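Local atomic coordinates of 5-methylthioribose-1-phosphate isomerase (Saccharomyces cerevisiae, PDB entry 1W2W), a protein that catalyses the interconversion of 5-methylthioribose 1-phosphate and 5-methylthioribulose 1-phosphate in the methionine salvage pathway. Residues T37-Y42 / N96-F101; K46-R51 / S104-A109. All coordinates share one frame; numbering follows the deposited sequence.

Contact 1 (T37-Y42 / N96-F101); sequences TIDDGY and NKRLDF
R98 and F101, one turn apart on helix 88-103, meet the capped first turn of helix 38-46, a side-by-side pairing of nearly parallel helices (13° between the short axes) in the N-terminal part of the isomerase. I38 lies beside R98, its CG2 3.6 Å from the backbone O of R98 and its CD1 on the arginine CB. The R98 chain bends at chi3, and NH2 gives a nearly straight 2.8 Å hydrogen bond to D39 OD2, part of a salt bridge. D39 OD2 lies close to the guanidinium plane, but NH2 meets that oxygen from well above the carboxylate plane. NE turns to a second acid, E67 of helix 53-73, so two carboxylates fix the guanidinium. At the start of helix 38-46, T37 OG1 accepts weak bonds from the backbone N of D39 and D40, while T37 N donates to D40 OD2, a capping box. F101 puts CZ over the centre of the Y42 ring in an offset stack, centroids 4.0 Å apart and planes at 16°; the tyrosine is brought there with CG anti to the backbone N (chi1 175°). With an alanine in place of the tyrosine, the F101 ring would probably lose its stacking partner and be freer to turn. Y42 CD1 also lies 3.4 Å from the backbone O of F101, which accepts a bond from S104 OG.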
# COMPACT_ATOMS: atom_id res chain seq x y z
N THR A 37 -27.90 -3.97 -21.87
CA THR A 37 -27.25 -4.22 -23.15
C THR A 37 -25.78 -4.51 -22.99
O THR A 37 -25.23 -4.41 -21.88
CB THR A 37 -27.37 -2.98 -24.05
OG1 THR A 37 -26.51 -1.95 -23.54
CG2 THR A 37 -28.78 -2.40 -23.97
N ILE A 38 -25.15 -4.86 -24.10
CA ILE A 38 -23.72 -5.13 -24.09
C ILE A 38 -22.94 -3.86 -23.76
O ILE A 38 -21.85 -3.92 -23.19
CB ILE A 38 -23.28 -5.78 -25.41
CG1 ILE A 38 -23.86 -7.20 -25.46
CG2 ILE A 38 -21.76 -5.87 -25.50
CD1 ILE A 38 -23.73 -7.89 -26.82
N ASP A 39 -23.51 -2.70 -24.08
CA ASP A 39 -22.83 -1.46 -23.70
C ASP A 39 -22.75 -1.34 -22.19
O ASP A 39 -21.77 -0.80 -21.68
CB ASP A 39 -23.52 -0.21 -24.26
CG ASP A 39 -23.51 -0.18 -25.76
OD1 ASP A 39 -22.41 -0.08 -26.35
OD2 ASP A 39 -24.56 -0.26 -26.43
N ASP A 40 -23.77 -1.82 -21.48
CA ASP A 40 -23.79 -1.74 -20.02
C ASP A 40 -22.75 -2.70 -19.44
O ASP A 40 -22.02 -2.35 -18.52
CB ASP A 40 -25.17 -2.11 -19.47
CG ASP A 40 -26.24 -1.12 -19.88
OD1 ASP A 40 -25.91 0.07 -20.12
OD2 ASP A 40 -27.44 -1.45 -19.97
N GLY A 41 -22.71 -3.91 -20.00
CA GLY A 41 -21.72 -4.89 -19.61
C GLY A 41 -20.32 -4.35 -19.81
O GLY A 41 -19.48 -4.42 -18.91
N TYR A 42 -20.06 -3.78 -20.98
CA TYR A 42 -18.76 -3.19 -21.27
C TYR A 42 -18.46 -2.09 -20.27
O TYR A 42 -17.35 -2.02 -19.73
CB TYR A 42 -18.73 -2.60 -22.69
CG TYR A 42 -17.45 -1.87 -23.03
CD1 TYR A 42 -16.40 -2.53 -23.65
CD2 TYR A 42 -17.30 -0.52 -22.73
CE1 TYR A 42 -15.23 -1.86 -23.98
CE2 TYR A 42 -16.14 0.15 -23.05
CZ TYR A 42 -15.10 -0.52 -23.67
OH TYR A 42 -13.94 0.15 -23.98
N ASN A 96 -21.64 -10.42 -33.35
CA ASN A 96 -20.23 -10.79 -33.23
C ASN A 96 -19.33 -9.59 -33.02
O ASN A 96 -18.39 -9.64 -32.23
CB ASN A 96 -19.76 -11.64 -34.41
CG ASN A 96 -20.14 -13.10 -34.25
OD1 ASN A 96 -19.97 -13.68 -33.17
ND2 ASN A 96 -20.68 -13.69 -35.31
N LYS A 97 -19.64 -8.49 -33.70
CA LYS A 97 -18.89 -7.26 -33.53
C LYS A 97 -19.03 -6.75 -32.09
O LYS A 97 -18.07 -6.29 -31.48
CB LYS A 97 -19.38 -6.21 -34.54
CG LYS A 97 -18.67 -4.87 -34.50
CD LYS A 97 -19.06 -4.04 -35.73
CE LYS A 97 -20.17 -3.04 -35.43
NZ LYS A 97 -19.59 -1.67 -35.30
N ARG A 98 -20.25 -6.84 -31.56
CA ARG A 98 -20.49 -6.37 -30.20
C ARG A 98 -19.87 -7.29 -29.15
O ARG A 98 -19.44 -6.82 -28.09
CB ARG A 98 -21.99 -6.13 -29.98
CG ARG A 98 -22.44 -4.85 -30.68
CD ARG A 98 -23.92 -4.62 -30.67
NE ARG A 98 -24.42 -4.25 -29.35
CZ ARG A 98 -24.17 -3.10 -28.75
NH1 ARG A 98 -23.41 -2.18 -29.34
NH2 ARG A 98 -24.69 -2.86 -27.55
N LEU A 99 -19.79 -8.58 -29.45
CA LEU A 99 -19.00 -9.50 -28.62
C LEU A 99 -17.51 -9.18 -28.60
O LEU A 99 -16.87 -9.24 -27.55
CB LEU A 99 -19.25 -10.97 -29.01
CG LEU A 99 -20.68 -11.49 -28.86
CD1 LEU A 99 -20.80 -12.87 -29.51
CD2 LEU A 99 -21.07 -11.56 -27.37
N ASP A 100 -16.95 -8.82 -29.76
CA ASP A 100 -15.58 -8.32 -29.81
C ASP A 100 -15.38 -7.02 -29.03
O ASP A 100 -14.35 -6.85 -28.37
CB ASP A 100 -15.10 -8.18 -31.26
CG ASP A 100 -15.09 -9.51 -32.02
OD1 ASP A 100 -15.16 -10.59 -31.38
OD2 ASP A 100 -15.01 -9.58 -33.27
N PHE A 101 -16.35 -6.12 -29.09
CA PHE A 101 -16.31 -4.88 -28.30
C PHE A 101 -16.26 -5.24 -26.81
O PHE A 101 -15.38 -4.75 -26.07
CB PHE A 101 -17.55 -4.04 -28.63
CG PHE A 101 -17.72 -2.82 -27.78
CD1 PHE A 101 -16.72 -1.86 -27.70
CD2 PHE A 101 -18.89 -2.63 -27.05
CE1 PHE A 101 -16.88 -0.73 -26.91
CE2 PHE A 101 -19.06 -1.51 -26.26
CZ PHE A 101 -18.05 -0.55 -26.19

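Contact 2 (K46-R51 / S104-A109). With SO4 (sulfate ion), chain I.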
# COMPACT_ATOMS: atom_id res chain seq x y z
N LYS A 46 -15.28 -2.13 -17.76
CA LYS A 46 -14.15 -1.25 -18.06
C LYS A 46 -13.88 -0.30 -16.89
O LYS A 46 -12.74 -0.04 -16.55
CB LYS A 46 -14.44 -0.50 -19.35
CG LYS A 46 -13.51 0.63 -19.68
CD LYS A 46 -12.15 0.12 -20.12
CE LYS A 46 -11.36 1.24 -20.81
NZ LYS A 46 -10.00 0.77 -21.17
N SER A 47 -14.95 0.19 -16.28
CA SER A 47 -14.86 1.11 -15.15
C SER A 47 -14.61 0.40 -13.82
O SER A 47 -14.38 1.05 -12.80
CB SER A 47 -16.13 1.95 -15.07
OG SER A 47 -17.21 1.19 -14.54
N MSE A 48 -14.67 -0.94 -13.81
CA MSE A 48 -14.44 -1.71 -12.58
C MSE A 48 -15.53 -1.54 -11.53
O MSE A 48 -15.32 -1.69 -10.32
CB MSE A 48 -13.05 -1.46 -12.01
CG MSE A 48 -11.96 -1.93 -12.96
SE MSE A 48 -10.15 -1.76 -12.24
CE MSE A 48 -10.19 -3.17 -10.83
N GLN A 49 -16.73 -1.24 -12.02
CA GLN A 49 -17.91 -1.28 -11.17
C GLN A 49 -18.25 -2.73 -10.86
O GLN A 49 -18.68 -3.03 -9.75
CB GLN A 49 -19.10 -0.61 -11.84
CG GLN A 49 -18.96 0.90 -11.92
CD GLN A 49 -20.08 1.50 -12.73
OE1 GLN A 49 -20.17 1.26 -13.93
NE2 GLN A 49 -20.95 2.28 -12.09
N VAL A 50 -18.05 -3.62 -11.82
CA VAL A 50 -17.95 -5.05 -11.54
C VAL A 50 -16.49 -5.42 -11.78
O VAL A 50 -15.90 -5.02 -12.79
CB VAL A 50 -18.83 -5.88 -12.52
CG1 VAL A 50 -18.65 -7.37 -12.26
CG2 VAL A 50 -20.30 -5.50 -12.39
N ARG A 51 -15.89 -6.18 -10.86
CA ARG A 51 -14.56 -6.69 -11.12
C ARG A 51 -14.39 -8.02 -10.40
O ARG A 51 -15.33 -8.50 -9.76
CB ARG A 51 -13.47 -5.67 -10.73
CG ARG A 51 -13.77 -4.79 -9.51
CD ARG A 51 -14.00 -5.59 -8.22
NE ARG A 51 -12.89 -6.51 -7.98
CZ ARG A 51 -12.94 -7.57 -7.18
NH1 ARG A 51 -14.05 -7.87 -6.51
NH2 ARG A 51 -11.86 -8.34 -7.04
N SER A 104 -13.04 -6.43 -25.47
CA SER A 104 -12.00 -5.40 -25.34
C SER A 104 -12.05 -4.62 -24.02
O SER A 104 -11.14 -3.85 -23.73
CB SER A 104 -12.04 -4.42 -26.51
OG SER A 104 -13.15 -3.53 -26.41
N SER A 105 -13.11 -4.81 -23.24
CA SER A 105 -13.28 -4.10 -21.97
C SER A 105 -12.04 -4.11 -21.07
O SER A 105 -11.51 -3.05 -20.71
CB SER A 105 -14.49 -4.66 -21.20
OG SER A 105 -14.39 -6.08 -21.06
N ARG A 106 -11.58 -5.31 -20.70
CA ARG A 106 -10.40 -5.47 -19.86
C ARG A 106 -9.70 -6.77 -20.28
O ARG A 106 -10.32 -7.83 -20.31
CB ARG A 106 -10.79 -5.53 -18.37
CG ARG A 106 -11.08 -4.18 -17.72
CD ARG A 106 -11.32 -4.27 -16.20
NE ARG A 106 -10.05 -4.47 -15.50
CZ ARG A 106 -9.93 -5.03 -14.30
NH1 ARG A 106 -11.01 -5.45 -13.63
NH2 ARG A 106 -8.72 -5.17 -13.76
N PRO A 107 -8.42 -6.70 -20.65
CA PRO A 107 -7.73 -7.84 -21.28
C PRO A 107 -7.17 -8.96 -20.40
O PRO A 107 -7.06 -10.08 -20.90
CB PRO A 107 -6.54 -7.17 -21.98
CG PRO A 107 -6.24 -5.96 -21.14
CD PRO A 107 -7.55 -5.51 -20.53
N THR A 108 -6.79 -8.71 -19.16
CA THR A 108 -5.86 -9.64 -18.54
C THR A 108 -6.54 -10.90 -18.02
O THR A 108 -6.08 -12.01 -18.30
CB THR A 108 -5.04 -8.95 -17.43
OG1 THR A 108 -4.25 -7.93 -18.05
CG2 THR A 108 -4.02 -9.91 -16.83
N ALA A 109 -7.63 -10.75 -17.28
CA ALA A 109 -8.34 -11.95 -16.85
C ALA A 109 -8.96 -12.67 -18.03
O ALA A 109 -9.62 -12.05 -18.88
CB ALA A 109 -9.42 -11.62 -15.80
S SO4 I . -9.74 -7.15 -10.45
O1 SO4 I . -10.76 -7.50 -11.44
O2 SO4 I . -8.81 -6.20 -11.06
O3 SO4 I . -10.36 -6.52 -9.30
O4 SO4 I . -9.02 -8.36 -10.08
O HOH W 1 -13.77 -5.05 -14.27
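R106, the residue most buried by this contact, reaches from the loop after helix 88-103 across to selenomethionine M48, in the loop after helix 38-46. Its chain, bent at chi3 (75°), crosses the M48 side chain at about a right angle, with M48 SE 3.8 Å above the centre of one guanidinium face and M48 CG 3.7 Å from R106 NH1. At the outer end, K46 lies along the S105 backbone. With CG anti to the backbone N (chi1 169°) and a bend at chi2, it brings CD to 3.3 Å from the backbone O of S105, while S105 OG is bonded to L102 O. The guanidinium edge of R106 is used for hydrogen bonds to a sulfate ion, probably from the crystallisation liquor: NH2 bonds O2 at 2.9 Å, and NH1 bonds O1 at 3.0 Å. NE forms a salt bridge with an acidic side chain of another chain of the assembly. M48 owes its place to the turn that ends the helix: its positive phi (68°) belongs to a Schellman motif. Beyond it, R51 holds the sulfate with NE on O3 at 2.9 Å, a nearly straight bond in the guanidinium plane, supplemented by NH2 on the same oxygen; the backbone N of G52 is a further donor. Two arginines round one anion, with the side chain of R51 about 4 Å from that of C181, the predicted transition-state stabiliser, are consistent with a site for the phosphate of the substrate. R106 NH1 also gives a bond to a water that in turn donates to the backbone O of V50, tying the two loops together without a direct hydrogen bond.

Overall arrangement
Both contacts join the same two stretches of chain, helix 38-46 with the loop behind it and helix 88-103 with its own: contact 1 pairs the helices, contact 2 the loops that follow them. Their centres are 12 Å apart, and they meet where Y42 CE1 packs on S105 CA and S104 OG. Contact 1 is partly buried and touches no other chain, relying on an acid-base pair and stacked rings. Contact 2 lies deeper, although it covers less surface and K46 is exposed, and has no direct hydrogen bond between its segments; a shared sulfate, a water and a second chain supply the polar links, close to C181, the predicted transition-state stabiliser.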